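Local coordinates for putative chorismate mutase (Yersinia pestis biovar Microtus str. 91001, PDB 2GBB), which catalyses the Claisen rearrangement of chorismate to prephenate, as a secreted, all-helical chorismate mutase, at residues G52-Q65 against E144-K156. Sequence-based numbering, arbitrary orientation.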
ATOM      1  N   GLY A  52      18.737  19.236 -23.658  1.00 33.07           N
ATOM      2  CA  GLY A  52      19.404  20.404 -23.123  1.00 31.71           C
ATOM      3  C   GLY A  52      19.173  20.600 -21.625  1.00 30.95           C
ATOM      4  O   GLY A  52      19.363  21.683 -21.103  1.00 30.19           O
ATOM      5  N   LEU A  53      18.748  19.542 -20.930  1.00 30.10           N
ATOM      6  CA  LEU A  53      18.554  19.600 -19.503  1.00 30.02           C
ATOM      7  C   LEU A  53      19.813  19.111 -18.819  1.00 30.76           C
ATOM      8  O   LEU A  53      20.547  18.295 -19.370  1.00 31.47           O
ATOM      9  CB  LEU A  53      17.324  18.781 -19.067  1.00 28.73           C
ATOM     10  CG  LEU A  53      15.969  19.329 -19.597  1.00 30.19           C
ATOM     11  CD1 LEU A  53      14.797  18.368 -19.378  1.00 27.68           C
ATOM     12  CD2 LEU A  53      15.632  20.715 -18.994  1.00 25.77           C
ATOM     13  N   ASN A  54      20.080  19.643 -17.636  1.00 30.85           N
ATOM     14  CA  ASN A  54      21.062  19.061 -16.744  1.00 31.36           C
ATOM     15  C   ASN A  54      20.603  17.675 -16.192  1.00 31.02           C
ATOM     16  O   ASN A  54      19.678  17.615 -15.387  1.00 30.09           O
ATOM     17  CB  ASN A  54      21.294  20.039 -15.597  1.00 31.99           C
ATOM     18  CG  ASN A  54      22.462  19.657 -14.722  1.00 35.37           C
ATOM     19  OD1 ASN A  54      22.368  18.516 -14.082  1.00 37.39           O
ATOM     20  ND2 ASN A  54      23.431  20.407 -14.601  1.00 33.53           N
ATOM     21  N   GLY A  55      21.277  16.603 -16.621  1.00 30.03           N
ATOM     22  CA  GLY A  55      20.926  15.207 -16.319  1.00 32.34           C
ATOM     23  C   GLY A  55      20.718  14.877 -14.846  1.00 32.23           C
ATOM     24  O   GLY A  55      19.684  14.382 -14.465  1.00 31.69           O
ATOM     25  N   GLU A  56      21.697  15.215 -14.021  1.00 32.12           N
ATOM     26  CA  GLU A  56      21.612  15.039 -12.568  1.00 32.38           C
ATOM     27  C   GLU A  56      20.467  15.884 -11.894  1.00 32.01           C
ATOM     28  O   GLU A  56      19.825  15.425 -10.930  1.00 30.61           O
ATOM     29  CB  GLU A  56      22.963  15.365 -11.919  0.70 33.00           C
ATOM     30  CG  GLU A  56      23.171  14.771 -10.541  0.70 37.72           C
ATOM     31  CD  GLU A  56      24.015  13.500 -10.557  0.70 45.28           C
ATOM     32  OE1 GLU A  56      23.563  12.488 -11.152  0.70 45.89           O
ATOM     33  OE2 GLU A  56      25.131  13.515  -9.960  0.70 48.54           O
ATOM     34  N   SER A  57      20.163  17.079 -12.440  1.00 30.99           N
ATOM     35  CA  SER A  57      19.049  17.933 -11.919  1.00 30.59           C
ATOM     36  C   SER A  57      17.637  17.326 -12.087  1.00 30.46           C
ATOM     37  O   SER A  57      16.686  17.770 -11.435  1.00 30.81           O
ATOM     38  CB  SER A  57      19.058  19.326 -12.555  1.00 29.79           C
ATOM     39  OG  SER A  57      18.384  19.345 -13.809  1.00 27.09           O
ATOM     40  N   ILE A  58      17.529  16.336 -12.970  1.00 29.13           N
ATOM     41  CA  ILE A  58      16.303  15.597 -13.273  1.00 29.55           C
ATOM     42  C   ILE A  58      15.965  14.434 -12.297  1.00 27.88           C
ATOM     43  O   ILE A  58      14.790  14.087 -12.071  1.00 26.46           O
ATOM     44  CB  ILE A  58      16.437  15.083 -14.733  1.00 30.77           C
ATOM     45  CG1 ILE A  58      15.764  16.101 -15.645  1.00 34.60           C
ATOM     46  CG2 ILE A  58      15.912  13.637 -14.942  1.00 31.87           C
ATOM     47  CD1 ILE A  58      14.255  16.270 -15.322  1.00 41.26           C
ATOM     48  N   LYS A  59      17.000  13.859 -11.705  1.00 25.47           N
ATOM     49  CA  LYS A  59      16.813  12.676 -10.860  1.00 25.38           C
ATOM     50  C   LYS A  59      15.886  12.830  -9.659  1.00 23.93           C
ATOM     51  O   LYS A  59      15.095  11.916  -9.418  1.00 24.26           O
ATOM     52  CB  LYS A  59      18.154  12.059 -10.434  1.00 25.10           C
ATOM     53  CG  LYS A  59      17.965  10.832  -9.557  1.00 23.12           C
ATOM     54  CD  LYS A  59      19.272  10.090  -9.380  1.00 27.54           C
ATOM     55  CE  LYS A  59      19.024   8.799  -8.526  1.00 27.35           C
ATOM     56  NZ  LYS A  59      20.394   8.137  -8.495  1.00 30.93           N
ATOM     57  N   PRO A  60      15.969  13.969  -8.912  1.00 23.64           N
ATOM     58  CA  PRO A  60      15.035  14.173  -7.831  1.00 23.76           C
ATOM     59  C   PRO A  60      13.572  14.117  -8.283  1.00 23.82           C
ATOM     60  O   PRO A  60      12.749  13.484  -7.635  1.00 22.55           O
ATOM     61  CB  PRO A  60      15.466  15.554  -7.283  1.00 24.24           C
ATOM     62  CG  PRO A  60      16.940  15.524  -7.497  1.00 23.24           C
ATOM     63  CD  PRO A  60      16.934  15.090  -8.938  1.00 23.05           C
ATOM     64  N   LEU A  61      13.276  14.720  -9.425  1.00 24.41           N
ATOM     65  CA  LEU A  61      11.938  14.675 -10.021  1.00 24.03           C
ATOM     66  C   LEU A  61      11.545  13.250 -10.386  1.00 22.76           C
ATOM     67  O   LEU A  61      10.440  12.842 -10.122  1.00 21.77           O
ATOM     68  CB  LEU A  61      11.898  15.477 -11.309  1.00 24.65           C
ATOM     69  CG  LEU A  61      10.602  16.159 -11.741  1.00 27.46           C
ATOM     70  CD1 LEU A  61      10.522  16.171 -13.265  1.00 26.01           C
ATOM     71  CD2 LEU A  61       9.300  15.738 -11.039  1.00 28.49           C
HETATM   72  N   MSE A  62      12.452  12.508 -10.993  1.00 23.54           N
HETATM   73  CA  MSE A  62      12.146  11.100 -11.265  1.00 23.66           C
HETATM   74  C   MSE A  62      11.898  10.351  -9.967  1.00 22.19           C
HETATM   75  O   MSE A  62      10.928   9.662  -9.864  1.00 23.41           O
HETATM   76  CB  MSE A  62      13.239  10.457 -12.098  1.00 22.76           C
HETATM   77  CG  MSE A  62      13.477  11.128 -13.407  1.00 26.12           C
HETATM   78 SE   MSE A  62      11.834  11.533 -14.435  0.70 34.38          SE
HETATM   79  CE  MSE A  62      11.084   9.709 -14.558  1.00 28.49           C
ATOM     80  N   VAL A  63      12.773  10.512  -8.967  1.00 23.02           N
ATOM     81  CA  VAL A  63      12.555   9.943  -7.613  1.00 21.58           C
ATOM     82  C   VAL A  63      11.162  10.315  -7.047  1.00 22.05           C
ATOM     83  O   VAL A  63      10.428   9.447  -6.581  1.00 20.94           O
ATOM     84  CB  VAL A  63      13.708  10.292  -6.628  1.00 21.67           C
ATOM     85  CG1 VAL A  63      13.330   9.983  -5.152  1.00 22.87           C
ATOM     86  CG2 VAL A  63      15.007   9.498  -6.998  1.00 23.12           C
ATOM     87  N   ALA A  64      10.796  11.603  -7.105  1.00 22.51           N
ATOM     88  CA  ALA A  64       9.479  12.079  -6.606  1.00 22.97           C
ATOM     89  C   ALA A  64       8.311  11.446  -7.371  1.00 23.28           C
ATOM     90  O   ALA A  64       7.264  11.040  -6.780  1.00 22.81           O
ATOM     91  CB  ALA A  64       9.388  13.638  -6.652  1.00 21.93           C
ATOM     92  N   GLN A  65       8.477  11.319  -8.689  1.00 22.79           N
ATOM     93  CA  GLN A  65       7.399  10.741  -9.471  1.00 22.75           C
ATOM     94  C   GLN A  65       7.231   9.242  -9.149  1.00 22.29           C
ATOM     95  O   GLN A  65       6.105   8.740  -9.107  1.00 22.79           O
ATOM     96  CB  GLN A  65       7.656  10.913 -10.977  1.00 22.61           C
ATOM     97  CG  GLN A  65       7.390  12.335 -11.428  1.00 25.23           C
ATOM     98  CD  GLN A  65       7.489  12.460 -12.904  1.00 26.33           C
ATOM     99  OE1 GLN A  65       6.473  12.508 -13.596  1.00 26.96           O
ATOM    100  NE2 GLN A  65       8.721  12.498 -13.416  1.00 22.87           N
ATOM    101  N   GLU A 144       3.163  17.493  -3.506  1.00 29.38           N
ATOM    102  CA  GLU A 144       4.085  18.550  -3.067  1.00 30.87           C
ATOM    103  C   GLU A 144       5.569  18.180  -3.222  1.00 30.23           C
ATOM    104  O   GLU A 144       6.376  19.042  -3.563  1.00 28.47           O
ATOM    105  CB  GLU A 144       3.778  18.992  -1.639  1.00 32.21           C
ATOM    106  CG  GLU A 144       2.329  19.599  -1.557  1.00 36.92           C
ATOM    107  CD  GLU A 144       1.800  19.674  -0.142  1.00 45.23           C
ATOM    108  OE1 GLU A 144       2.632  19.909   0.777  1.00 46.61           O
ATOM    109  OE2 GLU A 144       0.560  19.484   0.040  1.00 48.27           O
ATOM    110  N   ALA A 145       5.909  16.895  -3.014  1.00 29.58           N
ATOM    111  CA  ALA A 145       7.249  16.395  -3.317  1.00 28.41           C
ATOM    112  C   ALA A 145       7.567  16.464  -4.829  1.00 26.85           C
ATOM    113  O   ALA A 145       8.702  16.744  -5.253  1.00 27.34           O
ATOM    114  CB  ALA A 145       7.413  14.915  -2.733  1.00 28.87           C
ATOM    115  N   ILE A 146       6.554  16.276  -5.648  1.00 25.71           N
ATOM    116  CA  ILE A 146       6.774  16.324  -7.072  1.00 25.04           C
ATOM    117  C   ILE A 146       7.009  17.771  -7.483  1.00 26.17           C
ATOM    118  O   ILE A 146       7.892  18.049  -8.322  1.00 25.41           O
ATOM    119  CB  ILE A 146       5.597  15.781  -7.849  1.00 24.12           C
ATOM    120  CG1 ILE A 146       5.563  14.259  -7.726  1.00 22.26           C
ATOM    121  CG2 ILE A 146       5.707  16.216  -9.340  1.00 22.10           C
ATOM    122  CD1 ILE A 146       4.371  13.683  -8.339  1.00 20.70           C
ATOM    123  N   PHE A 147       6.222  18.673  -6.902  1.00 25.67           N
ATOM    124  CA  PHE A 147       6.348  20.118  -7.190  1.00 27.66           C
ATOM    125  C   PHE A 147       7.699  20.630  -6.752  1.00 27.98           C
ATOM    126  O   PHE A 147       8.331  21.386  -7.441  1.00 27.69           O
ATOM    127  CB  PHE A 147       5.268  20.948  -6.474  1.00 28.25           C
ATOM    128  CG  PHE A 147       5.389  22.455  -6.726  1.00 31.35           C
ATOM    129  CD1 PHE A 147       5.108  22.989  -7.977  1.00 30.13           C
ATOM    130  CD2 PHE A 147       5.813  23.314  -5.705  1.00 33.97           C
ATOM    131  CE1 PHE A 147       5.233  24.369  -8.230  1.00 35.01           C
ATOM    132  CE2 PHE A 147       5.933  24.708  -5.929  1.00 35.23           C
ATOM    133  CZ  PHE A 147       5.642  25.242  -7.179  1.00 33.59           C
ATOM    134  N   SER A 148       8.150  20.248  -5.568  1.00 29.62           N
ATOM    135  CA  SER A 148       9.369  20.849  -5.149  1.00 31.18           C
ATOM    136  C   SER A 148      10.564  20.365  -5.988  1.00 30.95           C
ATOM    137  O   SER A 148      11.490  21.148  -6.253  1.00 31.86           O
ATOM    138  CB  SER A 148       9.556  20.722  -3.645  1.00 32.23           C
ATOM    139  OG  SER A 148       9.794  19.384  -3.289  1.00 37.48           O
ATOM    140  N   THR A 149      10.550  19.106  -6.444  1.00 29.75           N
ATOM    141  CA  THR A 149      11.675  18.598  -7.276  1.00 29.09           C
ATOM    142  C   THR A 149      11.616  19.139  -8.707  1.00 29.32           C
ATOM    143  O   THR A 149      12.633  19.329  -9.388  1.00 29.67           O
ATOM    144  CB  THR A 149      11.699  17.042  -7.311  1.00 28.45           C
ATOM    145  OG1 THR A 149      10.392  16.587  -7.623  1.00 26.96           O
ATOM    146  CG2 THR A 149      12.030  16.462  -5.943  1.00 26.41           C
ATOM    147  N   PHE A 150      10.406  19.327  -9.184  1.00 30.12           N
ATOM    148  CA  PHE A 150      10.159  19.919 -10.495  1.00 30.65           C
ATOM    149  C   PHE A 150      10.898  21.269 -10.627  1.00 30.68           C
ATOM    150  O   PHE A 150      11.519  21.580 -11.657  1.00 28.72           O
ATOM    151  CB  PHE A 150       8.642  20.051 -10.663  1.00 30.05           C
ATOM    152  CG  PHE A 150       8.205  21.096 -11.630  1.00 32.61           C
ATOM    153  CD1 PHE A 150       8.150  20.826 -12.993  1.00 33.98           C
ATOM    154  CD2 PHE A 150       7.762  22.353 -11.160  1.00 34.89           C
ATOM    155  CE1 PHE A 150       7.718  21.823 -13.912  1.00 33.47           C
ATOM    156  CE2 PHE A 150       7.315  23.331 -12.056  1.00 33.72           C
ATOM    157  CZ  PHE A 150       7.306  23.054 -13.445  1.00 32.48           C
ATOM    158  N   ASN A 151      10.857  22.038  -9.549  1.00 31.06           N
ATOM    159  CA  ASN A 151      11.548  23.326  -9.492  1.00 32.95           C
ATOM    160  C   ASN A 151      13.053  23.242  -9.369  1.00 32.99           C
ATOM    161  O   ASN A 151      13.757  24.265  -9.513  1.00 32.74           O
ATOM    162  CB  ASN A 151      10.956  24.188  -8.357  1.00 34.57           C
ATOM    163  CG  ASN A 151       9.603  24.790  -8.751  1.00 37.49           C
ATOM    164  OD1 ASN A 151       9.434  25.249  -9.882  1.00 42.22           O
ATOM    165  ND2 ASN A 151       8.641  24.763  -7.843  1.00 41.59           N
ATOM    166  N   GLN A 152      13.545  22.028  -9.115  1.00 32.61           N
ATOM    167  CA  GLN A 152      14.994  21.764  -9.035  1.00 32.56           C
ATOM    168  C   GLN A 152      15.571  21.449 -10.411  1.00 31.59           C
ATOM    169  O   GLN A 152      16.793  21.496 -10.586  1.00 32.01           O
ATOM    170  CB  GLN A 152      15.301  20.611  -8.054  1.00 32.79           C
ATOM    171  CG  GLN A 152      14.991  20.922  -6.575  1.00 36.27           C
ATOM    172  CD  GLN A 152      15.712  22.140  -6.085  1.00 41.16           C
ATOM    173  OE1 GLN A 152      15.103  23.056  -5.506  1.00 43.88           O
ATOM    174  NE2 GLN A 152      17.019  22.186  -6.327  1.00 39.61           N
ATOM    175  N   VAL A 153      14.709  21.163 -11.392  1.00 29.33           N
ATOM    176  CA  VAL A 153      15.197  20.836 -12.729  1.00 29.02           C
ATOM    177  C   VAL A 153      15.752  22.084 -13.455  1.00 30.20           C
ATOM    178  O   VAL A 153      15.056  23.096 -13.562  1.00 30.02           O
ATOM    179  CB  VAL A 153      14.082  20.230 -13.643  1.00 27.46           C
ATOM    180  CG1 VAL A 153      14.645  19.907 -15.035  1.00 26.83           C
ATOM    181  CG2 VAL A 153      13.394  19.018 -12.998  1.00 26.42           C
ATOM    182  N   LYS A 154      16.961  21.983 -14.009  1.00 30.99           N
ATOM    183  CA  LYS A 154      17.626  23.143 -14.667  1.00 32.13           C
ATOM    184  C   LYS A 154      18.059  22.772 -16.063  1.00 31.72           C
ATOM    185  O   LYS A 154      18.338  21.613 -16.357  1.00 30.88           O
ATOM    186  CB  LYS A 154      18.889  23.593 -13.888  1.00 32.83           C
ATOM    187  CG  LYS A 154      18.796  23.698 -12.341  1.00 35.81           C
ATOM    188  CD  LYS A 154      17.956  24.887 -11.880  1.00 38.47           C
ATOM    189  CE  LYS A 154      17.768  24.868 -10.366  1.00 38.92           C
ATOM    190  NZ  LYS A 154      16.520  25.600  -9.956  1.00 42.67           N
ATOM    191  N   LEU A 155      18.190  23.778 -16.908  1.00 32.72           N
ATOM    192  CA  LEU A 155      18.891  23.656 -18.177  1.00 34.29           C
ATOM    193  C   LEU A 155      20.387  23.415 -18.008  1.00 37.11           C
ATOM    194  O   LEU A 155      20.965  23.742 -16.968  1.00 37.17           O
ATOM    195  CB  LEU A 155      18.717  24.941 -18.975  1.00 34.46           C
ATOM    196  CG  LEU A 155      17.290  25.296 -19.391  1.00 33.24           C
ATOM    197  CD1 LEU A 155      17.272  26.815 -19.658  1.00 33.26           C
ATOM    198  CD2 LEU A 155      16.833  24.485 -20.633  1.00 31.35           C
ATOM    199  N   LYS A 156      20.988  22.827 -19.030  1.00 40.93           N
ATOM    200  CA  LYS A 156      22.452  22.709 -19.194  1.00 45.52           C
ATOM    201  C   LYS A 156      22.811  21.767 -20.323  1.00 47.17           C
ATOM    202  O   LYS A 156      23.856  21.902 -20.968  1.00 49.47           O
ATOM    203  CB  LYS A 156      23.186  22.284 -17.921  1.00 46.56           C
ATOM    204  CG  LYS A 156      24.214  23.364 -17.383  1.00 49.34           C
ATOM    205  CD  LYS A 156      25.569  23.335 -18.118  1.00 51.12           C
ATOM    206  CE  LYS A 156      25.662  24.383 -19.259  1.00 55.24           C
ATOM    207  NZ  LYS A 156      25.773  25.849 -18.822  1.00 54.77           N
ATOM    208  OXT LYS A 156      22.074  20.836 -20.631  1.00 49.04           O
TER
HETATM  209  O   HOH W   1      14.663  17.538  -9.805  1.00 20.81           O
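The Phe-150 ring turns away from helix 55-65: Leu-61 meets this residue at its base, CG 4.0 Å from Phe-150 CA, while Phe-147 O lies in plane at the ring edge. The ring of Phe-129 meets it with planes at about 45°. On one face of the Phe-147 ring sits Asn-151 ND2, offset toward the rim.

Between the helices, which run antiparallel (173°) with axes 8.2 Å apart, Thr-149 is the wedge. Its OG1 reaches Ala-64 CB at 3.3 Å, and CG2 lies against the carbonyl and CB of Pro-60. Further along, Val-153 straddles the tip of Ile-58, both methyls 3.7 Å from Ile-58 CD1. Where Pro-60 kinks its helix, a water takes over: it donates to Ser-57 O and Thr-149 O and accepts a weak bond from Leu-61 N, so it joins the two segments across the break.

Ser-57 OG sits between its own backbone N and carbonyl carbon (chi1 84°), which lets it accept an almost straight bond from Lys-154 N (3.0 Å) and donate to Asn-54 O, in the carbonyl plane on a lone pair. Asn-54 is the N-cap, OD1 accepting from Ser-57 N at 3.1 Å. Its own N bonds Lys-154 O (2.9 Å), and Lys-156 N bonds Gly-52 O (2.9 Å); the two flank Leu-53 and Leu-155 as one non-hydrogen-bonded antiparallel bridge.

The C-terminal tail thus runs on along the line of the antiparallel helix pair, tied to the N-cap turn of helix 55-82, within the all-helical AroQ-type fold of secreted chorismate mutases.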